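Local coordinates for autolysin E (Staphylococcus aureus, PDB 4PI9), which probably hydrolyses the glycan strands of bacterial peptidoglycan as an endo-beta-N-acetylglucosaminidase, and is bound here to a muramyl dipeptide fragment of the cell wall, at residues Y127-G132 / E151-P156; F131-F136 / K145-K150. All coordinates share one frame; numbering follows the deposited sequence.

Both contacts fold one loop, the one leading from strand 125-127 to helix 138-143, against the chain around the short helix 147-150. Contact 1 uses the start of that loop and meets the residues that link helix 147-150 to helix 156-172. Contact 2 uses its continuation and meets the beginning of helix 147-150. The two share Phe131 and Gly132. Each is partly buried, but only contact 2 has exposed residues among those that touch. Contact 1 is mainly aromatic packing around one backbone bond. Contact 2 is smaller and wetter, with two waters between the backbones. Trp153 of contact 1 packs on Ile133 of contact 2, and both contacts reach the bound muramyl dipeptide.

Contact 1: residues Y127-G132 / E151-P156; sequences YYNFFG and EQWTSP. With 3LT ((4R)-4-[[(2S)-2-[[(2R)-2-[(2R,3S,4R,5R,6R)-5-acetamido-2-(hydroxymethyl)-3,6-bis(oxidanyl)oxan-4-yl]oxypropanoyl]amino]propanoyl]amino]-5-azanyl-5-oxidanylidene-pentanoic acid), chain L.
One direct backbone hydrogen bond ties the segments: Tyr128 N donates to Trp153 O over 3.0 Å, with an N-H...O angle of 156°. The same carbonyl oxygen also receives a CA-H...O contact from Tyr127, whose CA lies 3.2 Å from Trp153 O. Trp153 is the centre of an inverse gamma turn.

Ring packing makes up most of the rest. Pro156 CD sits over the middle of one face of the Tyr128 ring, 3.8 Å from the centroid. This CH-pi contact is nearly perpendicular to the ring. Phe130 meets another part of the proline: CZ is 3.8 Å from Pro156 CB, which lies in the plane of the Phe130 ring at its edge. Thr154 CG2 packs 3.5 Å from Tyr127 CE1, and the two side chains run alongside each other in the same direction.

Residues 151-156 join helix 147-150 to helix 156-172 within the lysozyme-clan glucosaminidase domain. Gln152, with positive phi, is the first residue to leave helical geometry, in a Schellman motif. Ser155 is the N-cap of helix 156-172, its OG bonded to Lys158 N. Tyr128 and Phe130 also touch Ala159 of that helix.

Trp153 brings its indole edge to 127-132. Tyr128 O lies in the indole plane, 3.4 Å from Trp153 CE3. The Asn129 amide meets the indole edge at CZ3, with the two planes 87° apart. Asn129 has CG anti to the backbone N (chi1 -169°). This lets OD1 accept from Phe131 N, an Asx turn. Asn129 ND2 bonds to Ile133 O, so both ends of the amide are held by backbone.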
loop_
_atom_site.group_PDB
_atom_site.type_symbol
_atom_site.label_atom_id
_atom_site.label_comp_id
_atom_site.label_asym_id
_atom_site.label_seq_id
_atom_site.Cartn_x
_atom_site.Cartn_y
_atom_site.Cartn_z
ATOM N N TYR A 127 -6.101 14.258 12.665
ATOM C CA TYR A 127 -6.205 12.940 12.023
ATOM C C TYR A 127 -4.991 12.624 11.187
ATOM O O TYR A 127 -4.406 13.456 10.518
ATOM C CB TYR A 127 -7.492 12.859 11.183
ATOM C CG TYR A 127 -8.716 12.977 12.050
ATOM C CD1 TYR A 127 -9.182 11.890 12.791
ATOM C CD2 TYR A 127 -9.388 14.191 12.175
ATOM C CE1 TYR A 127 -10.290 12.000 13.621
ATOM C CE2 TYR A 127 -10.491 14.311 13.004
ATOM C CZ TYR A 127 -10.939 13.219 13.723
ATOM O OH TYR A 127 -12.048 13.335 14.538
ATOM N N TYR A 128 -4.602 11.341 11.227
ATOM C CA TYR A 128 -3.391 10.875 10.592
ATOM C C TYR A 128 -3.787 9.731 9.610
ATOM O O TYR A 128 -4.792 9.045 9.841
ATOM C CB TYR A 128 -2.438 10.302 11.677
ATOM C CG TYR A 128 -1.972 11.355 12.651
ATOM C CD1 TYR A 128 -2.743 11.645 13.772
ATOM C CD2 TYR A 128 -0.828 12.067 12.394
ATOM C CE1 TYR A 128 -2.335 12.653 14.651
ATOM C CE2 TYR A 128 -0.407 13.075 13.276
ATOM C CZ TYR A 128 -1.195 13.335 14.374
ATOM O OH TYR A 128 -0.720 14.357 15.219
ATOM N N ASN A 129 -2.972 9.599 8.590
ATOM C CA ASN A 129 -3.169 8.542 7.547
ATOM C C ASN A 129 -1.857 8.255 6.893
ATOM O O ASN A 129 -1.288 9.102 6.255
ATOM C CB ASN A 129 -4.183 9.098 6.533
ATOM C CG ASN A 129 -4.692 8.069 5.545
ATOM O OD1 ASN A 129 -4.023 7.093 5.197
ATOM N ND2 ASN A 129 -5.867 8.346 5.030
ATOM N N PHE A 130 -1.327 7.020 7.085
ATOM C CA PHE A 130 0.001 6.718 6.562
ATOM C C PHE A 130 -0.024 5.736 5.388
ATOM O O PHE A 130 1.025 5.372 4.891
ATOM C CB PHE A 130 0.899 6.118 7.667
ATOM C CG PHE A 130 1.060 7.016 8.904
ATOM C CD1 PHE A 130 1.185 8.374 8.766
ATOM C CD2 PHE A 130 1.185 6.465 10.159
ATOM C CE1 PHE A 130 1.372 9.180 9.874
ATOM C CE2 PHE A 130 1.376 7.253 11.262
ATOM C CZ PHE A 130 1.438 8.625 11.119
ATOM N N PHE A 131 -1.212 5.465 4.872
ATOM C CA PHE A 131 -1.316 4.439 3.822
ATOM C C PHE A 131 -2.161 4.875 2.623
ATOM O O PHE A 131 -2.560 4.018 1.849
ATOM C CB PHE A 131 -1.830 3.139 4.425
ATOM C CG PHE A 131 -0.939 2.609 5.523
ATOM C CD1 PHE A 131 0.213 1.854 5.230
ATOM C CD2 PHE A 131 -1.263 2.864 6.826
ATOM C CE1 PHE A 131 1.024 1.381 6.264
ATOM C CE2 PHE A 131 -0.495 2.390 7.835
ATOM C CZ PHE A 131 0.679 1.709 7.571
ATOM N N GLY A 132 -2.394 6.176 2.461
ATOM C CA GLY A 132 -3.177 6.642 1.280
ATOM C C GLY A 132 -4.586 6.093 1.196
ATOM O O GLY A 132 -5.047 5.710 0.083
ATOM N N GLU A 151 -12.881 6.530 11.054
ATOM C CA GLU A 151 -12.228 5.513 11.893
ATOM C C GLU A 151 -11.525 6.081 13.118
ATOM O O GLU A 151 -10.984 5.320 13.937
ATOM C CB GLU A 151 -11.202 4.731 11.058
ATOM C CG GLU A 151 -11.827 3.917 9.950
ATOM C CD GLU A 151 -12.756 2.848 10.457
ATOM O OE1 GLU A 151 -12.506 2.276 11.545
ATOM O OE2 GLU A 151 -13.749 2.574 9.759
ATOM N N GLN A 152 -11.473 7.403 13.182
ATOM C CA GLN A 152 -10.932 8.112 14.330
ATOM C C GLN A 152 -9.480 7.738 14.559
ATOM O O GLN A 152 -9.073 7.321 15.661
ATOM C CB GLN A 152 -11.790 7.843 15.558
ATOM C CG GLN A 152 -13.159 8.527 15.477
ATOM C CD GLN A 152 -13.071 10.051 15.555
ATOM O OE1 GLN A 152 -13.781 10.770 14.839
ATOM N NE2 GLN A 152 -12.197 10.552 16.426
ATOM N N TRP A 153 -8.709 7.899 13.494
ATOM C CA TRP A 153 -7.275 7.776 13.551
ATOM C C TRP A 153 -6.746 9.112 14.047
ATOM O O TRP A 153 -6.243 9.952 13.296
ATOM C CB TRP A 153 -6.687 7.414 12.190
ATOM C CG TRP A 153 -7.177 6.082 11.669
ATOM C CD1 TRP A 153 -7.719 5.066 12.355
ATOM C CD2 TRP A 153 -7.090 5.655 10.304
ATOM N NE1 TRP A 153 -8.050 4.013 11.496
ATOM C CE2 TRP A 153 -7.640 4.356 10.238
ATOM C CE3 TRP A 153 -6.598 6.249 9.148
ATOM C CZ2 TRP A 153 -7.732 3.640 9.024
ATOM C CZ3 TRP A 153 -6.706 5.544 7.939
ATOM C CH2 TRP A 153 -7.260 4.264 7.907
ATOM N N THR A 154 -6.905 9.279 15.361
ATOM C CA THR A 154 -6.547 10.505 16.051
ATOM C C THR A 154 -5.090 10.554 16.546
ATOM O O THR A 154 -4.679 11.510 17.214
ATOM C CB THR A 154 -7.529 10.702 17.220
ATOM O OG1 THR A 154 -7.577 9.547 18.095
ATOM C CG2 THR A 154 -8.901 10.959 16.659
ATOM N N SER A 155 -4.288 9.531 16.241
ATOM C CA SER A 155 -2.894 9.511 16.643
ATOM C C SER A 155 -2.073 8.727 15.622
ATOM O O SER A 155 -2.677 7.906 14.887
ATOM C CB SER A 155 -2.767 8.849 18.011
ATOM O OG SER A 155 -3.033 7.434 17.964
ATOM N N PRO A 156 -0.771 8.987 15.541
ATOM C CA PRO A 156 0.017 8.142 14.659
ATOM C C PRO A 156 -0.129 6.649 14.931
ATOM O O PRO A 156 -0.242 5.837 13.978
ATOM C CB PRO A 156 1.462 8.577 14.935
ATOM C CG PRO A 156 1.311 10.067 15.283
ATOM C CD PRO A 156 0.048 10.113 16.064
HETATM C CAA 3LT L . -7.015 5.553 -4.550
HETATM C CAJ 3LT L . -8.030 4.893 -3.581
HETATM C CAI 3LT L . -9.030 4.068 -4.459
HETATM C CAG 3LT L . -9.702 5.012 -5.472
HETATM C CAD 3LT L . -8.622 5.782 -6.273
HETATM C CAE 3LT L . -9.171 6.787 -7.316
HETATM C CAL 3LT L . -7.486 3.873 -1.372
HETATM C CAN 3LT L . -6.733 2.781 -0.668
HETATM C CAP 3LT L . -9.816 2.127 -3.284
HETATM C CAR 3LT L . -10.283 1.849 -1.888
HETATM C CAQ 3LT L . -10.489 1.155 -4.273
HETATM O OAB 3LT L . -6.051 6.187 -3.795
HETATM O OAO 3LT L . -10.039 3.469 -3.683
HETATM O OAH 3LT L . -10.506 4.208 -6.370
HETATM O OAC 3LT L . -7.753 6.495 -5.359
HETATM O OAF 3LT L . -10.188 7.507 -6.548
HETATM O OAM 3LT L . -8.266 4.573 -0.740
HETATM O OAS 3LT L . -9.953 0.808 -1.329
HETATM N NAK 3LT L . -7.329 3.949 -2.693
HETATM N NAT 3LT L . -11.039 2.786 -1.293
HETATM C CAU 3LT L . -11.474 2.632 0.123
HETATM C CAW 3LT L . -12.929 2.190 0.402
HETATM C CAV 3LT L . -11.155 3.954 0.859
HETATM O OAX 3LT L . -12.908 1.014 1.221
HETATM C C 3LT L . -15.865 3.016 -0.092
HETATM N N 3LT L . -13.720 1.920 -0.817
HETATM O O 3LT L . -16.692 3.923 -0.165
HETATM N NBH 3LT L . -16.022 1.988 0.755
HETATM C CA 3LT L . -14.638 3.023 -1.069
HETATM C CB 3LT L . -13.863 4.388 -1.070
HETATM C CD 3LT L . -12.580 5.943 -2.616
HETATM C CG 3LT L . -13.709 4.902 -2.503
HETATM O OE2 3LT L . -11.550 5.908 -1.902
HETATM O OE1 3LT L . -12.810 6.857 -3.444
#

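Contact 2: residues F131-F136 / K145-K150. With 3LT ((4R)-4-[[(2S)-2-[[(2R)-2-[(2R,3S,4R,5R,6R)-5-acetamido-2-(hydroxymethyl)-3,6-bis(oxidanyl)oxan-4-yl]oxypropanoyl]amino]propanoyl]amino]-5-azanyl-5-oxidanylidene-pentanoic acid), chain L.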
loop_
_atom_site.group_PDB
_atom_site.type_symbol
_atom_site.label_atom_id
_atom_site.label_comp_id
_atom_site.label_asym_id
_atom_site.label_seq_id
_atom_site.Cartn_x
_atom_site.Cartn_y
_atom_site.Cartn_z
ATOM N N PHE A 131 -1.212 5.465 4.872
ATOM C CA PHE A 131 -1.316 4.439 3.822
ATOM C C PHE A 131 -2.161 4.875 2.623
ATOM O O PHE A 131 -2.560 4.018 1.849
ATOM C CB PHE A 131 -1.830 3.139 4.425
ATOM C CG PHE A 131 -0.939 2.609 5.523
ATOM C CD1 PHE A 131 0.213 1.854 5.230
ATOM C CD2 PHE A 131 -1.263 2.864 6.826
ATOM C CE1 PHE A 131 1.024 1.381 6.264
ATOM C CE2 PHE A 131 -0.495 2.390 7.835
ATOM C CZ PHE A 131 0.679 1.709 7.571
ATOM N N GLY A 132 -2.394 6.176 2.461
ATOM C CA GLY A 132 -3.177 6.642 1.280
ATOM C C GLY A 132 -4.586 6.093 1.196
ATOM O O GLY A 132 -5.047 5.710 0.083
ATOM N N ILE A 133 -5.270 5.980 2.331
ATOM C CA ILE A 133 -6.549 5.336 2.430
ATOM C C ILE A 133 -7.632 6.397 2.379
ATOM O O ILE A 133 -7.755 7.253 3.287
ATOM C CB ILE A 133 -6.728 4.483 3.715
ATOM C CG1 ILE A 133 -5.689 3.378 3.755
ATOM C CG2 ILE A 133 -8.104 3.896 3.817
ATOM C CD1 ILE A 133 -5.477 2.717 5.109
ATOM N N GLY A 134 -8.429 6.343 1.314
ATOM C CA GLY A 134 -9.478 7.324 1.132
ATOM C C GLY A 134 -8.974 8.733 0.896
ATOM O O GLY A 134 -7.818 8.987 0.590
ATOM N N ALA A 135 -9.924 9.652 1.022
ATOM C CA ALA A 135 -9.694 11.055 0.788
ATOM C C ALA A 135 -9.067 11.633 2.054
ATOM O O ALA A 135 -9.600 11.454 3.142
ATOM C CB ALA A 135 -11.019 11.745 0.476
ATOM N N PHE A 136 -7.914 12.254 1.863
ATOM C CA PHE A 136 -7.138 12.827 2.968
ATOM C C PHE A 136 -6.482 14.128 2.559
ATOM O O PHE A 136 -5.331 14.182 2.067
ATOM C CB PHE A 136 -6.089 11.821 3.448
ATOM C CG PHE A 136 -5.495 12.184 4.774
ATOM C CD1 PHE A 136 -6.281 12.137 5.910
ATOM C CD2 PHE A 136 -4.163 12.571 4.864
ATOM C CE1 PHE A 136 -5.725 12.474 7.163
ATOM C CE2 PHE A 136 -3.621 12.911 6.089
ATOM C CZ PHE A 136 -4.405 12.855 7.221
ATOM N N LYS A 145 -16.130 13.477 5.142
ATOM C CA LYS A 145 -16.015 12.469 4.082
ATOM C C LYS A 145 -14.554 12.031 4.004
ATOM O O LYS A 145 -13.935 12.080 2.935
ATOM C CB LYS A 145 -16.472 13.032 2.724
ATOM C CG LYS A 145 -17.953 13.381 2.617
ATOM C CD LYS A 145 -18.847 12.146 2.506
ATOM C CE LYS A 145 -19.398 11.677 3.847
ATOM N NZ LYS A 145 -20.345 12.655 4.453
ATOM N N SER A 146 -14.007 11.640 5.156
ATOM C CA SER A 146 -12.618 11.191 5.269
ATOM C C SER A 146 -12.603 9.860 5.990
ATOM O O SER A 146 -13.159 9.720 7.089
ATOM C CB SER A 146 -11.778 12.207 6.041
ATOM O OG SER A 146 -10.410 11.824 6.075
ATOM N N TYR A 147 -11.965 8.859 5.380
ATOM C CA TYR A 147 -11.937 7.545 5.993
ATOM C C TYR A 147 -11.291 7.634 7.402
ATOM O O TYR A 147 -11.777 7.020 8.347
ATOM C CB TYR A 147 -11.174 6.550 5.078
ATOM C CG TYR A 147 -11.470 5.107 5.407
ATOM C CD1 TYR A 147 -10.702 4.421 6.349
ATOM C CD2 TYR A 147 -12.512 4.428 4.787
ATOM C CE1 TYR A 147 -10.974 3.113 6.681
ATOM C CE2 TYR A 147 -12.799 3.115 5.111
ATOM C CZ TYR A 147 -12.021 2.457 6.055
ATOM O OH TYR A 147 -12.289 1.159 6.388
ATOM N N ALA A 148 -10.219 8.414 7.474
ATOM C CA ALA A 148 -9.406 8.571 8.700
ATOM C C ALA A 148 -10.250 9.107 9.867
ATOM O O ALA A 148 -10.118 8.636 11.004
ATOM C CB ALA A 148 -8.221 9.469 8.431
ATOM N N GLU A 149 -11.140 10.049 9.564
ATOM C CA GLU A 149 -12.071 10.626 10.572
ATOM C C GLU A 149 -13.165 9.616 10.970
ATOM O O GLU A 149 -13.390 9.324 12.145
ATOM C CB GLU A 149 -12.670 11.893 9.994
ATOM C CG GLU A 149 -13.555 12.684 10.939
ATOM C CD GLU A 149 -13.643 14.146 10.526
ATOM O OE1 GLU A 149 -12.584 14.817 10.462
ATOM O OE2 GLU A 149 -14.766 14.629 10.268
ATOM N N LYS A 150 -13.814 9.012 9.986
ATOM C CA LYS A 150 -14.750 7.933 10.272
ATOM C C LYS A 150 -14.161 6.877 11.235
ATOM O O LYS A 150 -14.847 6.387 12.140
ATOM C CB LYS A 150 -15.190 7.309 8.942
ATOM C CG LYS A 150 -16.025 6.043 9.044
ATOM C CD LYS A 150 -16.497 5.606 7.657
ATOM C CE LYS A 150 -16.863 4.128 7.608
ATOM N NZ LYS A 150 -15.642 3.287 7.514
HETATM C CAA 3LT L . -7.015 5.553 -4.550
HETATM C CAJ 3LT L . -8.030 4.893 -3.581
HETATM C CAI 3LT L . -9.030 4.068 -4.459
HETATM C CAG 3LT L . -9.702 5.012 -5.472
HETATM C CAD 3LT L . -8.622 5.782 -6.273
HETATM C CAE 3LT L . -9.171 6.787 -7.316
HETATM C CAL 3LT L . -7.486 3.873 -1.372
HETATM C CAN 3LT L . -6.733 2.781 -0.668
HETATM C CAP 3LT L . -9.816 2.127 -3.284
HETATM C CAR 3LT L . -10.283 1.849 -1.888
HETATM C CAQ 3LT L . -10.489 1.155 -4.273
HETATM O OAB 3LT L . -6.051 6.187 -3.795
HETATM O OAO 3LT L . -10.039 3.469 -3.683
HETATM O OAH 3LT L . -10.506 4.208 -6.370
HETATM O OAC 3LT L . -7.753 6.495 -5.359
HETATM O OAF 3LT L . -10.188 7.507 -6.548
HETATM O OAM 3LT L . -8.266 4.573 -0.740
HETATM O OAS 3LT L . -9.953 0.808 -1.329
HETATM N NAK 3LT L . -7.329 3.949 -2.693
HETATM N NAT 3LT L . -11.039 2.786 -1.293
HETATM C CAU 3LT L . -11.474 2.632 0.123
HETATM C CAW 3LT L . -12.929 2.190 0.402
HETATM C CAV 3LT L . -11.155 3.954 0.859
HETATM O OAX 3LT L . -12.908 1.014 1.221
HETATM C C 3LT L . -15.865 3.016 -0.092
HETATM N N 3LT L . -13.720 1.920 -0.817
HETATM O O 3LT L . -16.692 3.923 -0.165
HETATM N NBH 3LT L . -16.022 1.988 0.755
HETATM C CA 3LT L . -14.638 3.023 -1.069
HETATM C CB 3LT L . -13.863 4.388 -1.070
HETATM C CD 3LT L . -12.580 5.943 -2.616
HETATM C CG 3LT L . -13.709 4.902 -2.503
HETATM O OE2 3LT L . -11.550 5.908 -1.902
HETATM O OE1 3LT L . -12.810 6.857 -3.444
HETATM O O HOH W 1 -8.819 9.349 4.642
HETATM O O HOH W 2 -12.736 8.520 2.168
#
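Ala135 O is gripped twice. Ser146 OG donates to it over 3.1 Å, and water 1 donates to it over 2.7 Å. Ser146 OG stands anti to its own backbone N (chi1 -176°), which brings OG to Ala135 O. Water 1 also donates to Ile133 O and accepts from Ala148 N. It thus joins two loop carbonyls to the first turn of helix 147-150. Water 2 accepts from Ala135 N at 3.2 Å and, weakly, from Tyr147 N.

Apolar contacts flank this polar seam. Ile133 CG2 lies over one face of the Tyr147 ring, 4.1 Å from its centroid and 29° off the normal, as a CH-pi contact. Phe166 meets the Tyr147 ring edge-to-face. Phe136 CE1 packs 4.1 Å from Ala148 CB.

Gly134 CA lies 4.4 Å from Tyr147 CB. Its N-H points to the ligand: Gly134 N donates to the acetamido oxygen OAM of 3LT over 2.7 Å, nearly straight at 169°. Ser146 is the N-cap of helix 147-150, and the loop packed against it forms part of a peptidoglycan-fragment binding site, with Tyr171 OH and Tyr194 O as further hydrogen-bond partners of the ligand.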